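Local coordinates for MccB protein (PDB 6OM4) that probably adenylylates the N-formylated MccA peptide with ATP in the biosynthesis of the nucleotide antibiotic microcin C7, at residues 17-22 / 26-31; 38-43 / 58-63; 6-11 / 77-82; 131-136 / 301-306. One frame throughout, in Å; residues are numbered along the deposited sequence.

Interaction 1 of 4, residues 17-22 / 26-31; sequences GGLVGG and EQYVEN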
loop_
_atom_site.group_PDB
_atom_site.type_symbol
_atom_site.label_atom_id
_atom_site.label_comp_id
_atom_site.label_asym_id
_atom_site.label_seq_id
_atom_site.Cartn_x
_atom_site.Cartn_y
_atom_site.Cartn_z
ATOM N N GLY A 17 23.154 2.162 -26.511
ATOM C CA GLY A 17 22.952 3.530 -26.060
ATOM C C GLY A 17 23.183 3.661 -24.559
ATOM O O GLY A 17 24.233 3.311 -24.011
ATOM N N GLY A 18 22.149 4.128 -23.879
ATOM C CA GLY A 18 22.258 4.346 -22.476
ATOM C C GLY A 18 20.916 4.326 -21.796
ATOM O O GLY A 18 19.866 4.321 -22.447
ATOM N N LEU A 19 20.987 4.351 -20.469
ATOM C CA LEU A 19 19.882 4.419 -19.608
ATOM C C LEU A 19 19.863 5.763 -18.876
ATOM O O LEU A 19 20.910 6.290 -18.429
ATOM C CB LEU A 19 19.985 3.295 -18.586
ATOM C CG LEU A 19 19.845 1.881 -19.161
ATOM C CD1 LEU A 19 20.293 0.864 -18.130
ATOM C CD2 LEU A 19 18.417 1.590 -19.580
ATOM N N VAL A 20 18.646 6.274 -18.735
ATOM C CA VAL A 20 18.393 7.418 -17.877
ATOM C C VAL A 20 17.271 7.048 -16.909
ATOM O O VAL A 20 16.185 6.643 -17.298
ATOM C CB VAL A 20 18.043 8.668 -18.704
ATOM C CG1 VAL A 20 17.771 9.863 -17.792
ATOM C CG2 VAL A 20 19.107 8.952 -19.756
ATOM N N GLY A 21 17.543 7.194 -15.608
ATOM C CA GLY A 21 16.541 6.988 -14.633
ATOM C C GLY A 21 16.564 5.571 -14.111
ATOM O O GLY A 21 17.261 4.695 -14.650
ATOM N N GLY A 22 15.819 5.352 -13.034
ATOM C CA GLY A 22 15.629 4.029 -12.484
ATOM C C GLY A 22 14.213 3.816 -12.027
ATOM O O GLY A 22 13.521 4.786 -11.619
ATOM N N GLU A 26 12.373 4.264 -15.889
ATOM C CA GLU A 26 13.692 4.110 -16.532
ATOM C C GLU A 26 13.521 4.096 -18.051
ATOM O O GLU A 26 12.624 3.448 -18.568
ATOM C CB GLU A 26 14.341 2.810 -16.040
ATOM C CG GLU A 26 15.602 2.397 -16.789
ATOM C CD GLU A 26 15.876 0.897 -16.717
ATOM O OE1 GLU A 26 16.725 0.548 -15.887
ATOM O OE2 GLU A 26 15.204 0.108 -17.450
ATOM N N GLN A 27 14.344 4.872 -18.748
ATOM C CA GLN A 27 14.298 4.940 -20.206
ATOM C C GLN A 27 15.596 4.432 -20.819
ATOM O O GLN A 27 16.696 4.877 -20.459
ATOM C CB GLN A 27 14.135 6.386 -20.626
ATOM C CG GLN A 27 12.861 7.016 -20.100
ATOM C CD GLN A 27 11.660 6.340 -20.707
ATOM O OE1 GLN A 27 11.648 6.034 -21.902
ATOM N NE2 GLN A 27 10.643 6.107 -19.889
ATOM N N TYR A 28 15.458 3.518 -21.786
ATOM C CA TYR A 28 16.550 3.145 -22.629
ATOM C C TYR A 28 16.526 4.055 -23.857
ATOM O O TYR A 28 15.510 4.098 -24.588
ATOM C CB TYR A 28 16.474 1.664 -23.017
ATOM C CG TYR A 28 17.518 1.213 -24.013
ATOM C CD1 TYR A 28 18.872 1.286 -23.736
ATOM C CD2 TYR A 28 17.151 0.691 -25.250
ATOM C CE1 TYR A 28 19.840 0.890 -24.649
ATOM C CE2 TYR A 28 18.105 0.277 -26.171
ATOM C CZ TYR A 28 19.451 0.372 -25.868
ATOM O OH TYR A 28 20.399 -0.050 -26.766
ATOM N N VAL A 29 17.665 4.706 -24.105
ATOM C CA VAL A 29 17.872 5.577 -25.262
ATOM C C VAL A 29 18.921 4.938 -26.157
ATOM O O VAL A 29 20.075 4.922 -25.835
ATOM C CB VAL A 29 18.310 6.971 -24.773
ATOM C CG1 VAL A 29 18.373 7.975 -25.909
ATOM C CG2 VAL A 29 17.363 7.466 -23.709
ATOM N N GLU A 30 18.479 4.368 -27.276
ATOM C CA GLU A 30 19.363 3.614 -28.154
ATOM C C GLU A 30 20.321 4.570 -28.875
ATOM O O GLU A 30 21.486 4.225 -29.164
ATOM C CB GLU A 30 18.516 2.782 -29.121
ATOM C CG GLU A 30 19.219 2.382 -30.414
ATOM C CD GLU A 30 20.273 1.297 -30.303
ATOM O OE1 GLU A 30 20.633 0.953 -29.160
ATOM O OE2 GLU A 30 20.738 0.802 -31.367
ATOM N N ASN A 31 19.807 5.762 -29.196
ATOM C CA ASN A 31 20.529 6.810 -29.897
ATOM C C ASN A 31 21.572 7.414 -28.948
ATOM O O ASN A 31 21.232 8.194 -28.054
ATOM C CB ASN A 31 19.493 7.812 -30.400
ATOM C CG ASN A 31 20.001 8.996 -31.193
ATOM O OD1 ASN A 31 21.129 9.463 -31.036
ATOM N ND2 ASN A 31 19.088 9.563 -31.962
#
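An antiparallel beta hairpin, the second and third strands of a three-stranded sheet in the N-terminal part of MccB, joins Gly17-Val20 to Gln27-Val29. Its ladder holds two hydrogen-bonded pairs. In the first, Gly18 N donates to Val29 O at 3.0 Å, and Val29 N returns to Gly18 O at 2.8 Å in an almost straight bond (174° at the hydrogen). In the second, Val20 N reaches Gln27 O at 3.0 Å and Gln27 N reaches Val20 O at 2.9 Å. Leu19 and Tyr28, the non-hydrogen-bonded pair between them, place their side chains together on one face, whereas Val20 and Val29 turn to the other and pack on Ile38 of helix 32-43 and Phe71 of helix 62-74. On the first face Leu19 CD2 lies 3.9 Å from Tyr28 CB, near the plane of the ring at its edge, and the same methyl meets the carboxylate carbon of Glu26. With CG anti to the backbone N (chi1 175°), the Tyr28 ring swings along strand 17-20 toward Gly17, and its hydroxyl bonds to Ser16 N. Gly17 packs tightly on the opposite backbone, its CA 3.2 Å from Val29 O in a CA-H...O contact. Beside it, Gly18 O approaches the ring obliquely, 3.4 Å from Tyr28 CD1.

Interaction 2 of 4, residues 38-43 / 58-63; sequences IIKTAY and ANIPEK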
loop_
_atom_site.group_PDB
_atom_site.type_symbol
_atom_site.label_atom_id
_atom_site.label_comp_id
_atom_site.label_asym_id
_atom_site.label_seq_id
_atom_site.Cartn_x
_atom_site.Cartn_y
_atom_site.Cartn_z
ATOM N N ILE A 38 20.960 14.304 -23.532
ATOM C CA ILE A 38 20.112 14.278 -22.337
ATOM C C ILE A 38 20.981 14.512 -21.094
ATOM O O ILE A 38 20.596 15.208 -20.156
ATOM C CB ILE A 38 19.335 12.951 -22.246
ATOM C CG1 ILE A 38 18.340 12.798 -23.410
ATOM C CG2 ILE A 38 18.682 12.823 -20.877
ATOM C CD1 ILE A 38 17.825 11.372 -23.627
ATOM N N ILE A 39 22.148 13.869 -21.067
ATOM C CA ILE A 39 23.095 14.032 -19.902
ATOM C C ILE A 39 23.502 15.495 -19.778
ATOM O O ILE A 39 23.468 16.048 -18.677
ATOM C CB ILE A 39 24.324 13.130 -20.039
ATOM C CG1 ILE A 39 23.952 11.656 -19.886
ATOM C CG2 ILE A 39 25.402 13.531 -19.038
ATOM C CD1 ILE A 39 24.959 10.694 -20.448
ATOM N N LYS A 40 23.878 16.127 -20.904
ATOM C CA LYS A 40 24.321 17.532 -20.871
ATOM C C LYS A 40 23.180 18.428 -20.386
ATOM O O LYS A 40 23.408 19.352 -19.601
ATOM C CB LYS A 40 24.802 17.992 -22.255
ATOM C CG LYS A 40 26.086 17.344 -22.761
ATOM C CD LYS A 40 26.312 17.681 -24.247
ATOM C CE LYS A 40 27.746 17.523 -24.689
ATOM N NZ LYS A 40 27.975 18.105 -26.037
ATOM N N THR A 41 21.947 18.141 -20.815
ATOM C CA THR A 41 20.780 18.890 -20.396
ATOM C C THR A 41 20.543 18.701 -18.888
ATOM O O THR A 41 20.367 19.672 -18.146
ATOM C CB THR A 41 19.543 18.519 -21.227
ATOM O OG1 THR A 41 19.851 18.793 -22.598
ATOM C CG2 THR A 41 18.282 19.266 -20.840
ATOM N N ALA A 42 20.549 17.454 -18.437
ATOM C CA ALA A 42 20.321 17.085 -17.057
ATOM C C ALA A 42 21.282 17.850 -16.144
ATOM O O ALA A 42 20.878 18.434 -15.087
ATOM C CB ALA A 42 20.495 15.604 -16.896
ATOM N N TYR A 43 22.537 17.901 -16.582
ATOM C CA TYR A 43 23.609 18.480 -15.805
ATOM C C TYR A 43 23.366 19.970 -15.530
ATOM O O TYR A 43 23.759 20.462 -14.456
ATOM C CB TYR A 43 24.927 18.227 -16.523
ATOM C CG TYR A 43 26.161 18.731 -15.815
ATOM C CD1 TYR A 43 26.765 17.971 -14.823
ATOM C CD2 TYR A 43 26.758 19.916 -16.191
ATOM C CE1 TYR A 43 27.949 18.372 -14.226
ATOM C CE2 TYR A 43 27.939 20.338 -15.591
ATOM C CZ TYR A 43 28.527 19.569 -14.602
ATOM O OH TYR A 43 29.689 19.976 -13.998
ATOM N N ALA A 58 24.389 25.269 -22.050
ATOM C CA ALA A 58 24.259 23.859 -22.481
ATOM C C ALA A 58 25.216 23.539 -23.641
ATOM O O ALA A 58 25.781 22.441 -23.715
ATOM C CB ALA A 58 22.815 23.619 -22.911
ATOM N N ASN A 59 25.364 24.496 -24.564
ATOM C CA ASN A 59 26.269 24.348 -25.723
ATOM C C ASN A 59 25.859 23.134 -26.574
ATOM O O ASN A 59 26.717 22.330 -27.004
ATOM C CB ASN A 59 27.736 24.264 -25.289
ATOM C CG ASN A 59 28.193 25.564 -24.660
ATOM O OD1 ASN A 59 28.106 26.619 -25.286
ATOM N ND2 ASN A 59 28.614 25.515 -23.408
ATOM N N ILE A 60 24.548 23.018 -26.812
ATOM C CA ILE A 60 23.987 22.169 -27.843
ATOM C C ILE A 60 22.883 22.978 -28.516
ATOM O O ILE A 60 22.382 23.937 -27.944
ATOM C CB ILE A 60 23.466 20.819 -27.302
ATOM C CG1 ILE A 60 22.327 20.993 -26.289
ATOM C CG2 ILE A 60 24.613 20.012 -26.727
ATOM C CD1 ILE A 60 21.654 19.669 -25.792
ATOM N N PRO A 61 22.469 22.620 -29.746
ATOM C CA PRO A 61 21.384 23.333 -30.407
ATOM C C PRO A 61 20.093 23.350 -29.575
ATOM O O PRO A 61 19.731 22.337 -28.890
ATOM C CB PRO A 61 21.167 22.540 -31.699
ATOM C CG PRO A 61 22.487 21.853 -31.938
ATOM C CD PRO A 61 23.025 21.526 -30.559
ATOM N N GLU A 62 19.387 24.486 -29.650
ATOM C CA GLU A 62 18.151 24.686 -28.914
ATOM C C GLU A 62 17.126 23.608 -29.286
ATOM O O GLU A 62 16.379 23.152 -28.389
ATOM C CB GLU A 62 17.584 26.088 -29.129
ATOM C CG GLU A 62 16.289 26.317 -28.356
ATOM C CD GLU A 62 15.765 27.741 -28.332
ATOM O OE1 GLU A 62 16.413 28.601 -28.953
ATOM O OE2 GLU A 62 14.716 27.975 -27.671
ATOM N N LYS A 63 17.095 23.176 -30.560
ATOM C CA LYS A 63 16.182 22.086 -30.973
ATOM C C LYS A 63 16.426 20.830 -30.114
ATOM O O LYS A 63 15.481 20.186 -29.642
ATOM C CB LYS A 63 16.415 21.680 -32.437
ATOM C CG LYS A 63 15.759 22.563 -33.493
ATOM C CD LYS A 63 16.165 22.219 -34.941
ATOM C CE LYS A 63 15.597 23.181 -35.977
ATOM N NZ LYS A 63 15.153 22.490 -37.217
HETATM O O HOH W 1 28.490 20.728 -25.835
#
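Ile60 carries this contact, and its two branches reach two neighbouring residues of helix 32-43. From CB, which is directed toward the helix, the CG2 methyl meets the far end of Lys40, 3.8 Å from its CD and 3.9 Å from its NZ. The other branch starts at CG1, set between the backbone N and the carbonyl carbon (chi1 62°), and runs on extended, so that CD1 ends 3.8 Å from Thr41 OG1. That hydroxyl already has a polar partner, being hydrogen-bonded to Asn37 O one turn earlier in its own helix. The N-terminal helices and the antiparallel hairpin are consistent with a RiPP recognition element, the peptide-binding fold of related RiPP enzymes; here the loop that links helix 51-58 to helix 62-74 rests on helix 32-43. Asn59 leaves the first of these helices with positive phi (60°), and Pro61 occupies the N-cap position of the second, which puts Ile60 at the corner between them. Lys40, extended beyond CG, passes obliquely across Ile60 and carries its ammonium group to a water. NZ donates to this water at 2.7 Å, and the water in turn donates to Asn59 O, also at 2.7 Å.

Interaction 3 of 4, residues 6-11 / 77-82; sequences GRYVKI and FIIPSE. Unlike the reference sequence in segment 77-82: Ser81 (reference Gly).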
loop_
_atom_site.group_PDB
_atom_site.type_symbol
_atom_site.label_atom_id
_atom_site.label_comp_id
_atom_site.label_asym_id
_atom_site.label_seq_id
_atom_site.Cartn_x
_atom_site.Cartn_y
_atom_site.Cartn_z
ATOM N N GLY A 6 16.085 15.739 -9.964
ATOM C CA GLY A 6 15.814 14.900 -8.803
ATOM C C GLY A 6 17.037 14.071 -8.409
ATOM O O GLY A 6 17.839 13.664 -9.266
ATOM N N ARG A 7 17.189 13.804 -7.106
ATOM C CA ARG A 7 18.347 13.079 -6.600
ATOM C C ARG A 7 18.224 11.600 -6.995
ATOM O O ARG A 7 19.200 10.858 -6.921
ATOM C CB ARG A 7 18.484 13.230 -5.083
ATOM C CG ARG A 7 18.716 14.658 -4.606
ATOM C CD ARG A 7 20.119 15.169 -4.824
ATOM N NE ARG A 7 21.168 14.351 -4.207
ATOM C CZ ARG A 7 21.740 14.565 -3.029
ATOM N NH1 ARG A 7 21.436 15.639 -2.319
ATOM N NH2 ARG A 7 22.575 13.660 -2.538
ATOM N N TYR A 8 17.044 11.203 -7.480
ATOM C CA TYR A 8 16.703 9.786 -7.799
ATOM C C TYR A 8 17.025 9.472 -9.260
ATOM O O TYR A 8 16.741 8.360 -9.748
ATOM C CB TYR A 8 15.246 9.453 -7.446
ATOM C CG TYR A 8 14.281 10.498 -7.920
ATOM C CD1 TYR A 8 13.832 10.504 -9.220
ATOM C CD2 TYR A 8 13.935 11.548 -7.095
ATOM C CE1 TYR A 8 13.019 11.504 -9.704
ATOM C CE2 TYR A 8 13.100 12.551 -7.547
ATOM C CZ TYR A 8 12.657 12.539 -8.854
ATOM O OH TYR A 8 11.837 13.545 -9.259
ATOM N N VAL A 9 17.671 10.413 -9.954
ATOM C CA VAL A 9 18.162 10.189 -11.304
ATOM C C VAL A 9 19.555 9.560 -11.240
ATOM O O VAL A 9 20.431 10.010 -10.525
ATOM C CB VAL A 9 18.157 11.498 -12.108
ATOM C CG1 VAL A 9 18.634 11.307 -13.546
ATOM C CG2 VAL A 9 16.753 12.073 -12.092
ATOM N N LYS A 10 19.727 8.516 -12.048
ATOM C CA LYS A 10 21.011 7.875 -12.258
ATOM C C LYS A 10 21.176 7.638 -13.757
ATOM O O LYS A 10 20.173 7.620 -14.494
ATOM C CB LYS A 10 21.083 6.554 -11.481
ATOM C CG LYS A 10 20.013 5.545 -11.892
ATOM C CD LYS A 10 19.902 4.393 -10.926
ATOM C CE LYS A 10 21.215 3.672 -10.740
ATOM N NZ LYS A 10 20.986 2.293 -10.242
ATOM N N ILE A 11 22.416 7.389 -14.175
ATOM C CA ILE A 11 22.751 7.318 -15.609
ATOM C C ILE A 11 23.717 6.157 -15.829
ATOM O O ILE A 11 24.649 5.997 -15.018
ATOM C CB ILE A 11 23.363 8.636 -16.111
ATOM C CG1 ILE A 11 22.499 9.884 -15.872
ATOM C CG2 ILE A 11 23.770 8.516 -17.571
ATOM C CD1 ILE A 11 21.208 9.894 -16.619
ATOM N N PHE A 77 12.171 13.510 -14.084
ATOM C CA PHE A 77 13.598 13.514 -13.773
ATOM C C PHE A 77 14.061 14.921 -13.388
ATOM O O PHE A 77 14.951 15.095 -12.547
ATOM C CB PHE A 77 14.390 12.958 -14.944
ATOM C CG PHE A 77 14.103 11.520 -15.300
ATOM C CD1 PHE A 77 13.623 10.616 -14.369
ATOM C CD2 PHE A 77 14.420 11.063 -16.563
ATOM C CE1 PHE A 77 13.432 9.285 -14.707
ATOM C CE2 PHE A 77 14.226 9.731 -16.902
ATOM C CZ PHE A 77 13.740 8.843 -15.973
ATOM N N ILE A 78 13.463 15.919 -14.031
ATOM C CA ILE A 78 13.572 17.293 -13.530
ATOM C C ILE A 78 12.198 17.696 -12.998
ATOM O O ILE A 78 11.152 17.320 -13.577
ATOM C CB ILE A 78 14.139 18.287 -14.569
ATOM C CG1 ILE A 78 13.277 18.405 -15.810
ATOM C CG2 ILE A 78 15.596 17.970 -14.924
ATOM C CD1 ILE A 78 13.706 19.539 -16.701
ATOM N N ILE A 79 12.212 18.405 -11.861
ATOM C CA ILE A 79 11.002 18.774 -11.162
ATOM C C ILE A 79 11.086 20.245 -10.799
ATOM O O ILE A 79 12.175 20.830 -10.782
ATOM C CB ILE A 79 10.778 17.923 -9.899
ATOM C CG1 ILE A 79 11.941 18.081 -8.925
ATOM C CG2 ILE A 79 10.506 16.473 -10.300
ATOM C CD1 ILE A 79 11.770 17.323 -7.644
ATOM N N PRO A 80 9.942 20.893 -10.513
ATOM C CA PRO A 80 9.981 22.259 -10.019
ATOM C C PRO A 80 10.890 22.354 -8.790
ATOM O O PRO A 80 10.776 21.545 -7.887
ATOM C CB PRO A 80 8.524 22.557 -9.675
ATOM C CG PRO A 80 7.780 21.691 -10.622
ATOM C CD PRO A 80 8.578 20.403 -10.661
ATOM N N SER A 81 11.714 23.394 -8.752
ATOM C CA SER A 81 12.588 23.662 -7.637
ATOM C C SER A 81 11.765 23.807 -6.344
ATOM O O SER A 81 12.223 23.386 -5.251
ATOM C CB SER A 81 13.400 24.903 -7.885
ATOM O OG SER A 81 14.154 25.224 -6.744
ATOM N N GLU A 82 10.562 24.377 -6.502
ATOM C CA GLU A 82 9.457 24.501 -5.480
ATOM C C GLU A 82 9.301 23.194 -4.665
ATOM O O GLU A 82 9.063 23.198 -3.437
ATOM C CB GLU A 82 8.208 24.908 -6.295
ATOM C CG GLU A 82 6.888 25.081 -5.558
ATOM C CD GLU A 82 5.652 25.231 -6.448
ATOM O OE1 GLU A 82 5.804 25.376 -7.686
ATOM O OE2 GLU A 82 4.525 25.168 -5.909
#
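One backbone hydrogen bond ties Gly6 to Phe77: Gly6 N donates to Phe77 O at 2.9 Å, with 164° at the hydrogen and the donor tilted 22° from the carbonyl plane. The same carbonyl oxygen is approached by Val9 CG2 at 3.5 Å.

Apolar packing is carried by that methyl as well. Val9 CG2 lies 3.8 Å from Phe77 CB and comes obliquely to the nearby part of the ring, the two side chains crossing at about a right angle. Beyond Val9, the Phe77 ring runs on to Val20 of strand 17-20 and Leu72 of helix 62-74. Strand 78-80 is an outer strand of a small antiparallel sheet in which strand 2-5 is the middle one; Ile79 pairs through its backbone with Ile4, and the Gly6 bond carries the pairing just past the end of strand 2-5. There the chain turns through a type I beta turn, Gly6 to Val9, closed by a weak Val9 N to Gly6 O bond.

The polar group is the hydroxyl of Tyr8, which meets Ile79 head-on: OH is 3.4 Å from CG2 and 4.1 Å from CD1 of Ile79, while its hydrogen-bond partner is Phe76 O. With CG between the backbone N and the carbonyl carbon (chi1 46°), the ring folds back over the turn, and Gly6 CA sits 3.8 Å above one face, offset toward the rim. Tyr8 also touches Gln100 and Ser101 of helix 93-101, and its side chain is about 9 Å from that of Arg94, a residue seen to bind ATP in MccB, although no nucleotide is bound to it in this chain.

Interaction 4 of 4, residues 131-136 / 301-306; sequences SVILAT and LCAADV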
loop_
_atom_site.group_PDB
_atom_site.type_symbol
_atom_site.label_atom_id
_atom_site.label_comp_id
_atom_site.label_asym_id
_atom_site.label_seq_id
_atom_site.Cartn_x
_atom_site.Cartn_y
_atom_site.Cartn_z
ATOM N N SER A 131 0.987 -1.402 10.168
ATOM C CA SER A 131 1.021 -0.305 11.153
ATOM C C SER A 131 2.391 0.392 11.195
ATOM O O SER A 131 2.447 1.618 11.290
ATOM C CB SER A 131 0.556 -0.748 12.532
ATOM O OG SER A 131 1.519 -1.575 13.170
ATOM N N VAL A 132 3.502 -0.359 11.172
ATOM C CA VAL A 132 4.780 0.264 11.343
ATOM C C VAL A 132 5.142 1.047 10.072
ATOM O O VAL A 132 5.756 2.095 10.148
ATOM C CB VAL A 132 5.874 -0.736 11.761
ATOM C CG1 VAL A 132 6.267 -1.723 10.648
ATOM C CG2 VAL A 132 7.066 0.032 12.280
ATOM N N ILE A 133 4.772 0.541 8.901
ATOM C CA ILE A 133 5.014 1.334 7.694
ATOM C C ILE A 133 4.251 2.652 7.791
ATOM O O ILE A 133 4.788 3.735 7.456
ATOM C CB ILE A 133 4.600 0.561 6.421
ATOM C CG1 ILE A 133 5.527 -0.630 6.206
ATOM C CG2 ILE A 133 4.595 1.497 5.234
ATOM C CD1 ILE A 133 4.984 -1.705 5.322
ATOM N N LEU A 134 2.976 2.585 8.182
ATOM C CA LEU A 134 2.163 3.790 8.185
ATOM C C LEU A 134 2.701 4.766 9.244
ATOM O O LEU A 134 2.781 5.975 8.995
ATOM C CB LEU A 134 0.682 3.451 8.413
ATOM C CG LEU A 134 0.005 2.563 7.361
ATOM C CD1 LEU A 134 -1.505 2.463 7.641
ATOM C CD2 LEU A 134 0.206 3.110 5.943
ATOM N N ALA A 135 3.074 4.261 10.425
ATOM C CA ALA A 135 3.567 5.120 11.486
ATOM C C ALA A 135 4.845 5.824 11.021
ATOM O O ALA A 135 5.016 7.022 11.198
ATOM C CB ALA A 135 3.799 4.315 12.740
ATOM N N THR A 136 5.763 5.081 10.391
ATOM C CA THR A 136 7.020 5.687 10.075
ATOM C C THR A 136 6.927 6.538 8.803
ATOM O O THR A 136 7.834 7.320 8.588
ATOM C CB THR A 136 8.143 4.654 10.006
ATOM O OG1 THR A 136 7.805 3.689 9.013
ATOM C CG2 THR A 136 8.335 3.973 11.340
ATOM N N LEU A 301 2.422 -4.343 0.286
ATOM C CA LEU A 301 1.676 -3.787 -0.800
ATOM C C LEU A 301 0.342 -3.197 -0.318
ATOM O O LEU A 301 -0.124 -2.195 -0.916
ATOM C CB LEU A 301 1.497 -4.858 -1.871
ATOM C CG LEU A 301 2.794 -5.196 -2.587
ATOM C CD1 LEU A 301 2.671 -6.481 -3.398
ATOM C CD2 LEU A 301 3.202 -4.003 -3.461
ATOM N N CYS A 302 -0.233 -3.728 0.764
ATOM C CA CYS A 302 -1.401 -3.138 1.408
ATOM C C CYS A 302 -1.062 -1.723 1.920
ATOM O O CYS A 302 -1.788 -0.752 1.671
ATOM C CB CYS A 302 -1.860 -4.056 2.547
ATOM S SG CYS A 302 -3.254 -3.366 3.485
ATOM N N ALA A 303 0.066 -1.592 2.631
ATOM C CA ALA A 303 0.480 -0.290 3.166
ATOM C C ALA A 303 0.687 0.703 2.008
ATOM O O ALA A 303 0.319 1.864 2.110
ATOM C CB ALA A 303 1.719 -0.405 4.002
ATOM N N ALA A 304 1.286 0.243 0.900
ATOM C CA ALA A 304 1.541 1.125 -0.261
ATOM C C ALA A 304 0.230 1.717 -0.757
ATOM O O ALA A 304 0.154 2.912 -1.079
ATOM C CB ALA A 304 2.184 0.365 -1.384
ATOM N N ASP A 305 -0.774 0.860 -0.905
ATOM C CA ASP A 305 -2.092 1.331 -1.363
ATOM C C ASP A 305 -2.747 2.306 -0.373
ATOM O O ASP A 305 -3.331 3.265 -0.831
ATOM C CB ASP A 305 -2.974 0.147 -1.735
ATOM C CG ASP A 305 -2.690 -0.345 -3.161
ATOM O OD1 ASP A 305 -1.718 0.171 -3.846
ATOM O OD2 ASP A 305 -3.441 -1.227 -3.598
ATOM N N VAL A 306 -2.595 2.125 0.941
ATOM C CA VAL A 306 -3.094 3.103 1.931
ATOM C C VAL A 306 -2.419 4.475 1.749
ATOM O O VAL A 306 -3.103 5.545 1.667
ATOM C CB VAL A 306 -2.903 2.584 3.362
ATOM C CG1 VAL A 306 -3.180 3.667 4.389
ATOM C CG2 VAL A 306 -3.747 1.357 3.601
#
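Ile133 and Leu134 of helix 125-136 pack on Ala303 and Val306 of helix 292-311 within the Rossmann-like ThiF fold. The first helix follows the glycine-rich turn characteristic of the fold; the second leans on strands 234-240 and 243-250 of the central sheet. The segment axes approach to 9.4 Å and run in the same general direction, crossing at 36°, with no hydrogen bond across. The tight part centres on the methyl of Ala303. This CB sits in the fork of Ile133, 3.7 Å from CG2 and 3.8 Å from CD1: chi1 of -68° sets CG2 anti to the backbone N and CG1 beside it, and the extended CG1 branch brings CD1 to the same methyl. On the buried flank both methyls of Leu134 meet Val306 CG1, CD2 at 3.8 Å and CD1 at 3.9 Å, the side chains crossing nearly perpendicularly. Between these points the fit is looser: Leu134 CD2 is 4.3 Å from Ala303 CB. Ile133 is partly exposed, and beyond it Val132 and Thr136 make no contact with segment 301-306. Val132 O accepts two bonds from Thr136, through N and OG1 on opposite faces of its plane, with OG1 at 2.8 Å.

Interactions 1, 2 and 3 form one continuous N-terminal unit, their centres 15 to 16 Å apart. Interactions 1 and 2 are both nested in the chain loop that interaction 3 closes. Ile38, two residues before Lys40, packs against the hairpin: its CD1 is 3.9 Å from Val29 CG2. Phe77 CZ of interaction 3 lies 3.6 Å from Gly21 CA, and Gly21 N probably bonds to Lys10 O. Interaction 4 stands apart in the nucleotide-binding part, its nearest atoms about 16 Å from interaction 1, about 17 Å from interaction 3 and about 28 Å from interaction 2. The Ile133 side chain is about 11 Å from Gly125 of the ATP site.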